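Local atomic coordinates of Lmo0181 protein (Listeria monocytogenes serovar 1/2a, PDB entry 5F7V), a protein that binds the cyclic alpha-glucan cycloalternan as an extracellular, probably membrane-anchored lipoprotein and probably delivers it to an ABC transporter. Residues 133-136 with 137-140; 193-197 with 198-202; 293-296 with 297-301; 335-338 with 339-342; 390-393 with 394-398. All blocks are in the same frame, centred on the assembly; numbering follows the deposited sequence. Where two conformers were deposited one is given.

Contact 1 of 5, residues 133-136 with 137-140; sequences IYNK and DLFD
Asn135 meets Leu138 in an N-cap, and its side chain can be traced outward atom by atom. CB lies 4.0 Å from CD1 of Leu138. With CG anti to the backbone N (chi1 178°), the amide turns forward over the first turn of the helix, and CG approaches CG of Leu138. OD1 accepts the capping bond from Leu138 N at 3.0 Å; the N-H points well at it (161°), but the donor stands above the plane of the side-chain carbonyl. ND2, on the other branch, lies against the leucine, 3.5 Å from its CD1. The same residue also starts the regular helical ladder, its O receiving Phe139 N at 3.2 Å in the carbonyl plane, and Lys136 O then accepts from Asp140 N.

Tyr134 and Phe139 form a T-shaped pair, the tyrosine edge directed at the phenylalanine face, with centroids 5.5 Å apart and planes at 60°; Tyr134 CB also touches Phe139 CE1.

The cap thus marks the passage from strand 119-135 into helix 136-142. Strand 245-251 bonds to the backbone of Asn135 and packs on Leu138 and Phe139, while strand 265-268 bonds to the backbone of Tyr134.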
loop_
_atom_site.group_PDB
_atom_site.type_symbol
_atom_site.label_atom_id
_atom_site.label_comp_id
_atom_site.label_asym_id
_atom_site.label_seq_id
_atom_site.Cartn_x
_atom_site.Cartn_y
_atom_site.Cartn_z
ATOM N N ILE A 133 7.480 -12.182 0.783
ATOM C CA ILE A 133 8.923 -12.001 0.749
ATOM C C ILE A 133 9.515 -13.066 1.665
ATOM O O ILE A 133 9.079 -13.187 2.818
ATOM C CB ILE A 133 9.324 -10.604 1.213
ATOM C CG1 ILE A 133 8.565 -9.541 0.404
ATOM C CG2 ILE A 133 10.846 -10.453 1.096
ATOM C CD1 ILE A 133 9.076 -8.151 0.566
ATOM N N TYR A 134 10.445 -13.877 1.201
ATOM C CA TYR A 134 10.884 -14.993 2.007
ATOM C C TYR A 134 12.392 -15.064 2.092
ATOM O O TYR A 134 13.139 -14.689 1.183
ATOM C CB TYR A 134 10.283 -16.310 1.507
ATOM C CG TYR A 134 10.626 -16.761 0.116
ATOM C CD1 TYR A 134 9.883 -16.338 -0.978
ATOM C CD2 TYR A 134 11.678 -17.628 -0.148
ATOM C CE1 TYR A 134 10.151 -16.763 -2.280
ATOM C CE2 TYR A 134 11.949 -18.048 -1.428
ATOM C CZ TYR A 134 11.205 -17.607 -2.491
ATOM O OH TYR A 134 11.510 -18.091 -3.735
ATOM N N ASN A 135 12.835 -15.519 3.261
ATOM C CA ASN A 135 14.240 -15.694 3.617
ATOM C C ASN A 135 14.654 -17.082 3.153
ATOM O O ASN A 135 14.332 -18.090 3.783
ATOM C CB ASN A 135 14.402 -15.498 5.116
ATOM C CG ASN A 135 15.800 -15.691 5.639
ATOM O OD1 ASN A 135 16.600 -16.407 5.050
ATOM N ND2 ASN A 135 16.087 -15.033 6.756
ATOM N N LYS A 136 15.414 -17.133 2.054
ATOM C CA LYS A 136 15.816 -18.396 1.459
ATOM C C LYS A 136 16.765 -19.166 2.379
ATOM O O LYS A 136 16.730 -20.403 2.359
ATOM C CB LYS A 136 16.518 -18.161 0.139
ATOM C CG LYS A 136 15.638 -17.637 -0.992
ATOM C CD LYS A 136 16.443 -17.173 -2.182
ATOM C CE LYS A 136 17.060 -18.347 -2.886
ATOM N NZ LYS A 136 17.774 -17.889 -4.104
ATOM N N ASP A 137 17.559 -18.460 3.168
ATOM C CA ASP A 137 18.511 -19.119 4.085
ATOM C C ASP A 137 17.711 -19.921 5.109
ATOM O O ASP A 137 18.066 -21.073 5.405
ATOM C CB ASP A 137 19.395 -18.112 4.848
ATOM C CG ASP A 137 20.438 -17.396 4.028
ATOM O OD1 ASP A 137 20.401 -17.448 2.792
ATOM O OD2 ASP A 137 21.345 -16.830 4.684
ATOM N N LEU A 138 16.646 -19.352 5.670
ATOM C CA LEU A 138 15.828 -20.089 6.610
ATOM C C LEU A 138 15.130 -21.290 5.989
ATOM O O LEU A 138 15.069 -22.374 6.564
ATOM C CB LEU A 138 14.802 -19.184 7.293
ATOM C CG LEU A 138 15.328 -18.201 8.346
ATOM C CD1 LEU A 138 14.226 -17.233 8.734
ATOM C CD2 LEU A 138 15.885 -18.941 9.557
ATOM N N PHE A 139 14.610 -21.118 4.777
ATOM C CA PHE A 139 13.985 -22.243 4.081
ATOM C C PHE A 139 14.978 -23.373 3.864
ATOM O O PHE A 139 14.712 -24.559 4.123
ATOM C CB PHE A 139 13.400 -21.805 2.741
ATOM C CG PHE A 139 11.994 -21.267 2.823
ATOM C CD1 PHE A 139 11.702 -20.020 3.380
ATOM C CD2 PHE A 139 10.934 -22.043 2.361
ATOM C CE1 PHE A 139 10.405 -19.559 3.415
ATOM C CE2 PHE A 139 9.623 -21.564 2.401
ATOM C CZ PHE A 139 9.350 -20.336 2.948
ATOM N N ASP A 140 16.169 -23.001 3.408
ATOM C CA ASP A 140 17.202 -24.001 3.073
ATOM C C ASP A 140 17.667 -24.728 4.317
ATOM O O ASP A 140 17.836 -25.962 4.315
ATOM C CB ASP A 140 18.407 -23.310 2.423
ATOM C CG ASP A 140 18.165 -22.837 1.016
ATOM O OD1 ASP A 140 17.092 -23.099 0.439
ATOM O OD2 ASP A 140 19.098 -22.202 0.445
#

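Contact 2 of 5, residues 193-197 with 198-202; sequences IFNED and LTETT
Asn195 OD1 takes two backbone N-H groups from beyond the turn. Thr199 N reaches it at 2.9 Å, in the carbonyl plane and on a lone pair, whereas Glu200 N, at 3.2 Å, comes from above that plane. The other end of the amide donates through ND2 to Thr199 OG1 at 3.0 Å, nearly straight (164°) and in the amide plane, so both amide branches are engaged and its flip is settled. Thr199 OG1 in turn donates to Asp197 OD1 at 2.7 Å, on the syn side of the carboxylate and 27° out of its plane. Asn195 CG sits between its backbone N and carbonyl carbon (chi1 66°), which folds the amide inward over the loop.

The loop folds back on itself as a type I turn from Asn195 to Leu198, closed by Leu198 N on Asn195 O, with a single beta bridge between Phe194 and Thr201. Next to the bridge, Asn195 N donates to Glu200 O, and Ile193 O accepts both Thr202 N and Thr201 OG1, the latter at 2.7 Å.

Farther out, the Phe194 ring packs onto Ile393 and Met397 of helix 382-397. Ile193 packs on Phe182 and Tyr183 of helix 179-187.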
loop_
_atom_site.group_PDB
_atom_site.type_symbol
_atom_site.label_atom_id
_atom_site.label_comp_id
_atom_site.label_asym_id
_atom_site.label_seq_id
_atom_site.Cartn_x
_atom_site.Cartn_y
_atom_site.Cartn_z
ATOM N N ILE A 193 -15.970 -6.821 1.690
ATOM C CA ILE A 193 -16.286 -5.882 2.759
ATOM C C ILE A 193 -17.612 -5.228 2.439
ATOM O O ILE A 193 -18.485 -5.215 3.325
ATOM C CB ILE A 193 -15.211 -4.777 2.913
ATOM C CG1 ILE A 193 -13.817 -5.409 3.027
ATOM C CG2 ILE A 193 -15.572 -3.835 4.053
ATOM C CD1 ILE A 193 -13.630 -6.349 4.179
ATOM N N PHE A 194 -17.850 -4.740 1.231
ATOM C CA PHE A 194 -19.106 -4.082 0.871
ATOM C C PHE A 194 -19.759 -4.776 -0.301
ATOM O O PHE A 194 -19.149 -5.539 -1.048
ATOM C CB PHE A 194 -18.884 -2.627 0.472
ATOM C CG PHE A 194 -18.316 -1.790 1.570
ATOM C CD1 PHE A 194 -19.146 -1.276 2.569
ATOM C CD2 PHE A 194 -16.964 -1.449 1.558
ATOM C CE1 PHE A 194 -18.616 -0.485 3.566
ATOM C CE2 PHE A 194 -16.451 -0.668 2.554
ATOM C CZ PHE A 194 -17.254 -0.177 3.552
ATOM N N ASN A 195 -21.041 -4.523 -0.477
ATOM C CA ASN A 195 -21.720 -4.860 -1.727
ATOM C C ASN A 195 -21.300 -3.929 -2.857
ATOM O O ASN A 195 -20.529 -3.002 -2.642
ATOM C CB ASN A 195 -23.230 -4.968 -1.535
ATOM C CG ASN A 195 -23.895 -3.654 -1.184
ATOM O OD1 ASN A 195 -23.219 -2.626 -1.064
ATOM N ND2 ASN A 195 -25.227 -3.657 -1.068
ATOM N N GLU A 196 -21.824 -4.159 -4.064
ATOM C CA GLU A 196 -21.259 -3.483 -5.229
ATOM C C GLU A 196 -21.453 -1.974 -5.252
ATOM O O GLU A 196 -20.623 -1.233 -5.749
ATOM C CB GLU A 196 -21.762 -4.124 -6.527
ATOM C CG GLU A 196 -23.205 -3.870 -6.845
ATOM C CD GLU A 196 -23.443 -2.636 -7.700
ATOM O OE1 GLU A 196 -24.634 -2.313 -7.777
ATOM O OE2 GLU A 196 -22.502 -2.009 -8.252
ATOM N N ASP A 197 -22.544 -1.521 -4.666
ATOM C CA ASP A 197 -22.872 -0.097 -4.612
ATOM C C ASP A 197 -22.667 0.570 -3.258
ATOM O O ASP A 197 -23.176 1.665 -3.031
ATOM C CB ASP A 197 -24.302 0.101 -5.153
ATOM C CG ASP A 197 -25.385 -0.411 -4.246
ATOM O OD1 ASP A 197 -25.087 -1.100 -3.259
ATOM O OD2 ASP A 197 -26.556 -0.045 -4.463
ATOM N N LEU A 198 -21.983 -0.116 -2.358
ATOM C CA LEU A 198 -21.547 0.512 -1.124
ATOM C C LEU A 198 -22.717 0.946 -0.270
ATOM O O LEU A 198 -22.709 2.024 0.323
ATOM C CB LEU A 198 -20.581 1.667 -1.446
ATOM C CG LEU A 198 -19.434 1.298 -2.382
ATOM C CD1 LEU A 198 -18.636 2.550 -2.694
ATOM C CD2 LEU A 198 -18.579 0.241 -1.705
ATOM N N THR A 199 -23.737 0.097 -0.213
ATOM C CA THR A 199 -24.905 0.329 0.621
ATOM C C THR A 199 -25.098 -0.695 1.748
ATOM O O THR A 199 -26.009 -0.581 2.572
ATOM C CB THR A 199 -26.210 0.349 -0.197
ATOM O OG1 THR A 199 -26.345 -0.894 -0.874
ATOM C CG2 THR A 199 -26.246 1.533 -1.200
ATOM N N GLU A 200 -24.273 -1.727 1.768
ATOM C CA GLU A 200 -24.288 -2.717 2.845
ATOM C C GLU A 200 -22.877 -3.236 3.033
ATOM O O GLU A 200 -22.084 -3.191 2.086
ATOM C CB GLU A 200 -25.205 -3.915 2.513
ATOM C CG GLU A 200 -26.672 -3.588 2.305
ATOM C CD GLU A 200 -27.367 -3.066 3.512
ATOM O OE1 GLU A 200 -26.894 -3.246 4.642
ATOM O OE2 GLU A 200 -28.415 -2.406 3.351
ATOM N N THR A 201 -22.589 -3.781 4.206
ATOM C CA THR A 201 -21.361 -4.521 4.433
ATOM C C THR A 201 -21.679 -5.994 4.656
ATOM O O THR A 201 -22.631 -6.371 5.330
ATOM C CB THR A 201 -20.542 -3.945 5.596
ATOM O OG1 THR A 201 -19.387 -4.748 5.812
ATOM C CG2 THR A 201 -21.291 -3.901 6.898
ATOM N N THR A 202 -20.830 -6.846 4.096
ATOM C CA THR A 202 -20.889 -8.287 4.367
ATOM C C THR A 202 -19.593 -8.703 5.047
ATOM O O THR A 202 -19.146 -9.850 4.884
ATOM C CB THR A 202 -21.166 -9.070 3.084
ATOM O OG1 THR A 202 -20.244 -8.603 2.105
ATOM C CG2 THR A 202 -22.581 -8.772 2.669
#

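Contact 3 of 5, residues 293-296 with 297-301; sequences KKEA and AFKFA
Glu295 and Lys299 carry the one charged contact across this turn of helix. OE2 and NZ stand 3.5 Å apart, a long salt bridge between residues four apart in sequence. The glutamate CG is anti to its backbone N (chi1 -177°), and a bend at chi2 turns the carboxylate toward the lysine. The lysine runs extended as far as CE and bends only at chi4, which swings NZ to OE2. The lysine methylenes lie along the glutamate's oxygens: Lys299 CE is as near OE2 as NZ is, and Lys299 CG is 3.4 Å from Glu295 O. The pair therefore combines charge attraction with close contact of the lysine chain against both side-chain and backbone oxygens of Glu295.

Backbone hydrogen bonds form the second group, four successive i to i+4 links. Ala297 N donates to Lys293 O at 3.0 Å, the first link of the helix, from the residue at the N-cap position. Phe298 N to Lys294 O is the shortest, 2.8 Å, and Lys299 N and Phe300 N bind Glu295 O and Ala296 O in turn.

Two lysine ammonium groups add to the polar bonds: Lys294 NZ turns back to Ser291 O and Lys289 O just before the helix, while Lys293 NZ bonds to Glu14 O of strand 13-19.

Apolar packing makes up the third group and places helix 294-306 in the fold. Ala296 and Phe300 lie on strands 13-19 and 43-49, with Phe300 edge-to-face with Tyr17 and Phe36, while Phe298 turns to Tyr94 and Ile95 of helix 92-97.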
loop_
_atom_site.group_PDB
_atom_site.type_symbol
_atom_site.label_atom_id
_atom_site.label_comp_id
_atom_site.label_asym_id
_atom_site.label_seq_id
_atom_site.Cartn_x
_atom_site.Cartn_y
_atom_site.Cartn_z
ATOM N N LYS A 293 -0.872 28.995 -6.058
ATOM C CA LYS A 293 0.251 28.561 -6.885
ATOM C C LYS A 293 -0.135 27.261 -7.596
ATOM O O LYS A 293 0.686 26.355 -7.731
ATOM C CB LYS A 293 1.471 28.342 -5.993
ATOM C CG LYS A 293 1.924 29.560 -5.219
ATOM C CD LYS A 293 2.997 29.217 -4.208
ATOM C CE LYS A 293 3.077 30.337 -3.187
ATOM N NZ LYS A 293 4.012 30.043 -2.097
ATOM N N LYS A 294 -1.364 27.200 -8.095
ATOM C CA LYS A 294 -1.847 25.938 -8.625
ATOM C C LYS A 294 -1.135 25.543 -9.913
ATOM O O LYS A 294 -0.878 24.362 -10.102
ATOM C CB LYS A 294 -3.339 25.975 -8.890
ATOM C CG LYS A 294 -4.175 26.199 -7.646
ATOM C CD LYS A 294 -5.639 25.955 -7.993
ATOM C CE LYS A 294 -6.576 25.987 -6.809
ATOM N NZ LYS A 294 -6.665 27.365 -6.293
ATOM N N GLU A 295 -0.757 26.469 -10.780
ATOM C CA GLU A 295 -0.074 26.085 -12.001
ATOM C C GLU A 295 1.259 25.426 -11.668
ATOM O O GLU A 295 1.573 24.368 -12.220
ATOM C CB GLU A 295 0.124 27.311 -12.907
ATOM C CG GLU A 295 0.773 27.011 -14.253
ATOM C CD GLU A 295 0.059 25.984 -15.113
ATOM O OE1 GLU A 295 -1.195 25.885 -15.034
ATOM O OE2 GLU A 295 0.767 25.254 -15.884
ATOM N N ALA A 296 2.024 26.050 -10.778
ATOM C CA ALA A 296 3.317 25.490 -10.391
ATOM C C ALA A 296 3.164 24.142 -9.694
ATOM O O ALA A 296 3.925 23.216 -9.926
ATOM C CB ALA A 296 4.057 26.456 -9.486
ATOM N N ALA A 297 2.178 24.003 -8.815
ATOM C CA ALA A 297 1.915 22.736 -8.106
ATOM C C ALA A 297 1.515 21.652 -9.080
ATOM O O ALA A 297 1.990 20.523 -8.980
ATOM C CB ALA A 297 0.869 22.964 -7.038
ATOM N N PHE A 298 0.659 22.001 -10.041
ATOM C CA PHE A 298 0.300 21.090 -11.090
ATOM C C PHE A 298 1.482 20.649 -11.924
ATOM O O PHE A 298 1.606 19.469 -12.269
ATOM C CB PHE A 298 -0.798 21.669 -11.993
ATOM C CG PHE A 298 -1.120 20.740 -13.117
ATOM C CD1 PHE A 298 -1.884 19.602 -12.877
ATOM C CD2 PHE A 298 -0.562 20.918 -14.364
ATOM C CE1 PHE A 298 -2.111 18.689 -13.899
ATOM C CE2 PHE A 298 -0.816 20.018 -15.375
ATOM C CZ PHE A 298 -1.611 18.905 -15.150
ATOM N N LYS A 299 2.384 21.580 -12.232
ATOM C CA LYS A 299 3.552 21.193 -13.034
ATOM C C LYS A 299 4.394 20.167 -12.271
ATOM O O LYS A 299 4.917 19.211 -12.847
ATOM C CB LYS A 299 4.408 22.388 -13.383
ATOM C CG LYS A 299 3.819 23.233 -14.490
ATOM C CD LYS A 299 4.739 24.422 -14.693
ATOM C CE LYS A 299 4.216 25.367 -15.712
ATOM N NZ LYS A 299 4.015 24.678 -17.000
ATOM N N PHE A 300 4.547 20.360 -10.971
ATOM C CA PHE A 300 5.272 19.386 -10.173
ATOM C C PHE A 300 4.507 18.051 -10.125
ATOM O O PHE A 300 5.128 16.981 -10.305
ATOM C CB PHE A 300 5.485 19.923 -8.758
ATOM C CG PHE A 300 6.211 18.939 -7.878
ATOM C CD1 PHE A 300 7.533 18.630 -8.153
ATOM C CD2 PHE A 300 5.548 18.244 -6.865
ATOM C CE1 PHE A 300 8.207 17.691 -7.378
ATOM C CE2 PHE A 300 6.221 17.341 -6.090
ATOM C CZ PHE A 300 7.539 17.050 -6.348
ATOM N N ALA A 301 3.189 18.061 -9.900
ATOM C CA ALA A 301 2.409 16.835 -9.922
ATOM C C ALA A 301 2.512 16.092 -11.232
ATOM O O ALA A 301 2.620 14.855 -11.264
ATOM C CB ALA A 301 0.943 17.116 -9.569
#

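Contact 4 of 5, residues 335-338 with 339-342; sequences DATP and PDNR
Pro338 O is gripped by two donors: Arg342 NH2, which reaches it across the turn at 2.9 Å, and Gln259 NE2. The arginine nitrogen stands above the carbonyl plane of Pro338, and the oxygen is tilted by 18° from the guanidinium plane. On the same guanidinium, NE donates to Pro339 O at 3.1 Å, and here the fit is flatter, the oxygen lying in the guanidinium plane and the donor on a carbonyl lone pair. Two successive proline carbonyls thus fix the rotation of the group. One face of the guanidinium is met by Ala336, whose CB is 3.5 Å from NH2. The arginine chain bends at chi2 (-66°) and is straight at chi3, which turns the guanidinium back toward the carbonyls of Pro338 and Pro339. NH1 bonds to Asn318 OD1, and Tyr333 adds a cation-pi contact.

Apart from this cluster, Thr337 OG1 donates to Asp340 OD1 at 2.6 Å, meeting the carboxylate from above its plane. OG1 is directed there by a chi1 of -177°, which sets it beside the carbonyl carbon.

Cis peptide bonds precede both Pro338 and Pro339, and the nearest CA pair, 2.9 Å for these two residues, is the short spacing of such a bond. The arrangement is a loop with two consecutive cis-prolyl peptide bonds, linking helix 327-335 to helix 343-347, with Asn341 at the centre of an inverse gamma turn.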
loop_
_atom_site.group_PDB
_atom_site.type_symbol
_atom_site.label_atom_id
_atom_site.label_comp_id
_atom_site.label_asym_id
_atom_site.label_seq_id
_atom_site.Cartn_x
_atom_site.Cartn_y
_atom_site.Cartn_z
ATOM N N ASP A 335 15.202 -6.544 -14.367
ATOM C CA ASP A 335 16.553 -7.081 -14.368
ATOM C C ASP A 335 17.282 -6.887 -13.052
ATOM O O ASP A 335 18.333 -7.493 -12.805
ATOM C CB ASP A 335 17.364 -6.429 -15.498
ATOM C CG ASP A 335 16.884 -6.839 -16.895
ATOM O OD1 ASP A 335 16.189 -7.867 -17.027
ATOM O OD2 ASP A 335 17.207 -6.150 -17.871
ATOM N N ALA A 336 16.733 -6.037 -12.202
ATOM C CA ALA A 336 17.344 -5.738 -10.916
ATOM C C ALA A 336 17.148 -6.874 -9.917
ATOM O O ALA A 336 16.178 -7.635 -9.949
ATOM C CB ALA A 336 16.719 -4.461 -10.360
ATOM N N THR A 337 18.132 -7.015 -9.049
ATOM C CA THR A 337 18.096 -8.070 -8.016
ATOM C C THR A 337 18.894 -7.605 -6.784
ATOM O O THR A 337 19.884 -6.883 -6.987
ATOM C CB THR A 337 18.619 -9.411 -8.565
ATOM O OG1 THR A 337 18.518 -10.438 -7.560
ATOM C CG2 THR A 337 20.062 -9.359 -9.073
ATOM N N PRO A 338 18.523 -7.999 -5.573
ATOM C CA PRO A 338 17.394 -8.821 -5.206
ATOM C C PRO A 338 16.075 -8.025 -5.240
ATOM O O PRO A 338 16.078 -6.807 -5.223
ATOM C CB PRO A 338 17.783 -9.270 -3.794
ATOM C CG PRO A 338 18.518 -8.086 -3.220
ATOM C CD PRO A 338 19.339 -7.645 -4.393
ATOM N N PRO A 339 14.923 -8.686 -5.273
ATOM C CA PRO A 339 14.792 -10.143 -5.375
ATOM C C PRO A 339 14.903 -10.554 -6.850
ATOM O O PRO A 339 14.677 -9.739 -7.754
ATOM C CB PRO A 339 13.367 -10.368 -4.864
ATOM C CG PRO A 339 12.586 -9.163 -5.348
ATOM C CD PRO A 339 13.589 -8.048 -5.158
ATOM N N ASP A 340 15.216 -11.823 -7.100
ATOM C CA ASP A 340 15.273 -12.328 -8.467
ATOM C C ASP A 340 13.929 -12.391 -9.150
ATOM O O ASP A 340 13.830 -12.092 -10.355
ATOM C CB ASP A 340 15.892 -13.725 -8.500
ATOM C CG ASP A 340 17.395 -13.744 -8.250
ATOM O OD1 ASP A 340 18.115 -12.805 -8.616
ATOM O OD2 ASP A 340 17.873 -14.760 -7.718
ATOM N N ASN A 341 12.882 -12.789 -8.415
ATOM C CA ASN A 341 11.595 -13.078 -9.069
ATOM C C ASN A 341 10.727 -11.839 -9.199
ATOM O O ASN A 341 9.602 -11.799 -8.720
ATOM C CB ASN A 341 10.888 -14.173 -8.299
ATOM C CG ASN A 341 9.678 -14.697 -9.029
ATOM O OD1 ASN A 341 9.604 -14.615 -10.261
ATOM N ND2 ASN A 341 8.711 -15.231 -8.293
ATOM N N ARG A 342 11.281 -10.821 -9.867
ATOM C CA ARG A 342 10.584 -9.579 -10.139
ATOM C C ARG A 342 9.271 -9.822 -10.903
ATOM O O ARG A 342 8.301 -9.076 -10.697
ATOM C CB ARG A 342 11.502 -8.630 -10.931
ATOM C CG ARG A 342 12.792 -8.179 -10.248
ATOM C CD ARG A 342 12.477 -7.317 -9.068
ATOM N NE ARG A 342 13.647 -6.822 -8.333
ATOM C CZ ARG A 342 14.011 -5.552 -8.214
ATOM N NH1 ARG A 342 13.326 -4.605 -8.829
ATOM N NH2 ARG A 342 15.022 -5.241 -7.409
#

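Contact 5 of 5, residues 390-393 with 394-398; sequences EDNI and NKTMG
Glu390 and Asn394 meet one turn apart on helix 382-397, near its C-terminal end, with their flat ends steeply inclined: the carboxylate and amide planes stand 77° apart. Asn394 ND2 gives OE2 of Glu390 a weak hydrogen bond at 3.0 Å; the bend at chi2 of the glutamate turns the carboxylate toward Asn394. The same ND2 donates to a water, which makes a weak link to Asp391 OD1; the other oxygen of Asp391 forms a salt bridge with Lys387.

Ile393 and Met397 instead run side by side and point the same way, CG2 of the isoleucine against SD of the methionine at 4.0 Å. This pair faces the fold, where Ile393 also packs on Ile364 of helix 361-376.

Asn392 and Thr396 are set at an angle, their side chains bridged by a second water that accepts from Asn392 ND2 and donates to Thr396 OG1. With chi1 at -64°, OG1 is placed beside its own backbone N and folds back along the helix. That lets OG1 join the helical N-H of Thr396 on Asn392 O, each at 2.9 Å, from opposite faces of its carbonyl plane, the hydroxyl standing 36° out of that plane.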
loop_
_atom_site.group_PDB
_atom_site.type_symbol
_atom_site.label_atom_id
_atom_site.label_comp_id
_atom_site.label_asym_id
_atom_site.label_seq_id
_atom_site.Cartn_x
_atom_site.Cartn_y
_atom_site.Cartn_z
ATOM N N GLU A 390 -19.009 -5.047 11.672
ATOM C CA GLU A 390 -20.235 -4.886 10.890
ATOM C C GLU A 390 -21.137 -3.836 11.542
ATOM O O GLU A 390 -21.641 -2.930 10.861
ATOM C CB GLU A 390 -20.969 -6.229 10.763
ATOM C CG GLU A 390 -22.194 -6.198 9.839
ATOM C CD GLU A 390 -23.587 -6.214 10.477
ATOM O OE1 GLU A 390 -23.674 -6.175 11.733
ATOM O OE2 GLU A 390 -24.626 -6.241 9.739
ATOM N N ASP A 391 -21.336 -3.918 12.850
ATOM C CA ASP A 391 -22.148 -2.916 13.565
ATOM C C ASP A 391 -21.605 -1.506 13.415
ATOM O O ASP A 391 -22.366 -0.560 13.173
ATOM C CB ASP A 391 -22.217 -3.277 15.041
ATOM C CG ASP A 391 -22.940 -4.600 15.306
ATOM O OD1 ASP A 391 -23.762 -4.987 14.435
ATOM O OD2 ASP A 391 -22.730 -5.271 16.349
ATOM N N ASN A 392 -20.285 -1.371 13.535
ATOM C CA ASN A 392 -19.691 -0.042 13.464
ATOM C C ASN A 392 -19.793 0.541 12.051
ATOM O O ASN A 392 -20.060 1.722 11.893
ATOM C CB ASN A 392 -18.215 -0.135 13.878
ATOM C CG ASN A 392 -17.504 1.180 13.716
ATOM O OD1 ASN A 392 -17.783 2.081 14.492
ATOM N ND2 ASN A 392 -16.698 1.312 12.702
ATOM N N ILE A 393 -19.569 -0.283 11.028
ATOM C CA ILE A 393 -19.743 0.170 9.643
ATOM C C ILE A 393 -21.184 0.582 9.396
ATOM O O ILE A 393 -21.444 1.638 8.810
ATOM C CB ILE A 393 -19.261 -0.887 8.641
ATOM C CG1 ILE A 393 -17.747 -1.016 8.734
ATOM C CG2 ILE A 393 -19.722 -0.523 7.237
ATOM C CD1 ILE A 393 -17.156 -2.190 8.017
ATOM N N ASN A 394 -22.136 -0.222 9.840
ATOM C CA ASN A 394 -23.553 0.124 9.647
ATOM C C ASN A 394 -23.895 1.454 10.266
ATOM O O ASN A 394 -24.559 2.247 9.635
ATOM C CB ASN A 394 -24.445 -0.924 10.277
ATOM C CG ASN A 394 -24.481 -2.216 9.501
ATOM O OD1 ASN A 394 -24.202 -2.265 8.323
ATOM N ND2 ASN A 394 -24.911 -3.268 10.161
ATOM N N LYS A 395 -23.408 1.703 11.476
ATOM C CA LYS A 395 -23.700 2.992 12.145
ATOM C C LYS A 395 -22.975 4.142 11.477
ATOM O O LYS A 395 -23.578 5.202 11.230
ATOM C CB LYS A 395 -23.344 2.890 13.627
ATOM C CG LYS A 395 -24.237 1.926 14.373
ATOM C CD LYS A 395 -25.712 1.821 13.973
ATOM C CE LYS A 395 -26.490 0.854 14.864
ATOM N NZ LYS A 395 -26.309 1.163 16.313
ATOM N N THR A 396 -21.703 3.969 11.155
ATOM C CA THR A 396 -20.916 5.031 10.548
ATOM C C THR A 396 -21.490 5.436 9.187
ATOM O O THR A 396 -21.576 6.635 8.855
ATOM C CB THR A 396 -19.452 4.579 10.404
ATOM O OG1 THR A 396 -18.945 4.370 11.731
ATOM C CG2 THR A 396 -18.585 5.616 9.654
ATOM N N MET A 397 -21.916 4.466 8.384
ATOM C CA MET A 397 -22.322 4.725 7.003
ATOM C C MET A 397 -23.825 4.768 6.795
ATOM O O MET A 397 -24.293 5.009 5.681
ATOM C CB MET A 397 -21.680 3.692 6.096
ATOM C CG MET A 397 -20.169 3.850 6.090
ATOM S SD MET A 397 -19.281 2.772 4.959
ATOM C CE MET A 397 -19.809 3.405 3.377
ATOM N N GLY A 398 -24.587 4.502 7.851
ATOM C CA GLY A 398 -26.035 4.660 7.816
ATOM C C GLY A 398 -26.751 3.590 7.025
ATOM O O GLY A 398 -27.728 3.893 6.351
HETATM O O HOH W 1 -25.975 -2.827 12.896
HETATM O O HOH W 2 -16.187 4.059 12.066
#

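Overall arrangement
Followed from the N terminus, the five contacts come in series, none nesting in or crossing another, and each joins two segments that follow one another without a gap. Contact 1 turns the chain from strand 119-135 into helix 136-142. Contact 2 closes a loop between helices 179-187 and 206-220, contact 3 begins helix 294-306, contact 4 links helices 327-335 and 343-347, and contact 5 ends helix 382-397. Contacts 2 and 5 touch despite their separation in sequence: Phe194 CE1 lies 3.6 Å from Met397 SD, joining the loop to the C-terminal helix. Contacts 1 and 4, with centres about 15 Å apart, share strand 265-268 as a neighbour. Contact 3 stands apart, about 45 Å from contact 1 between centres.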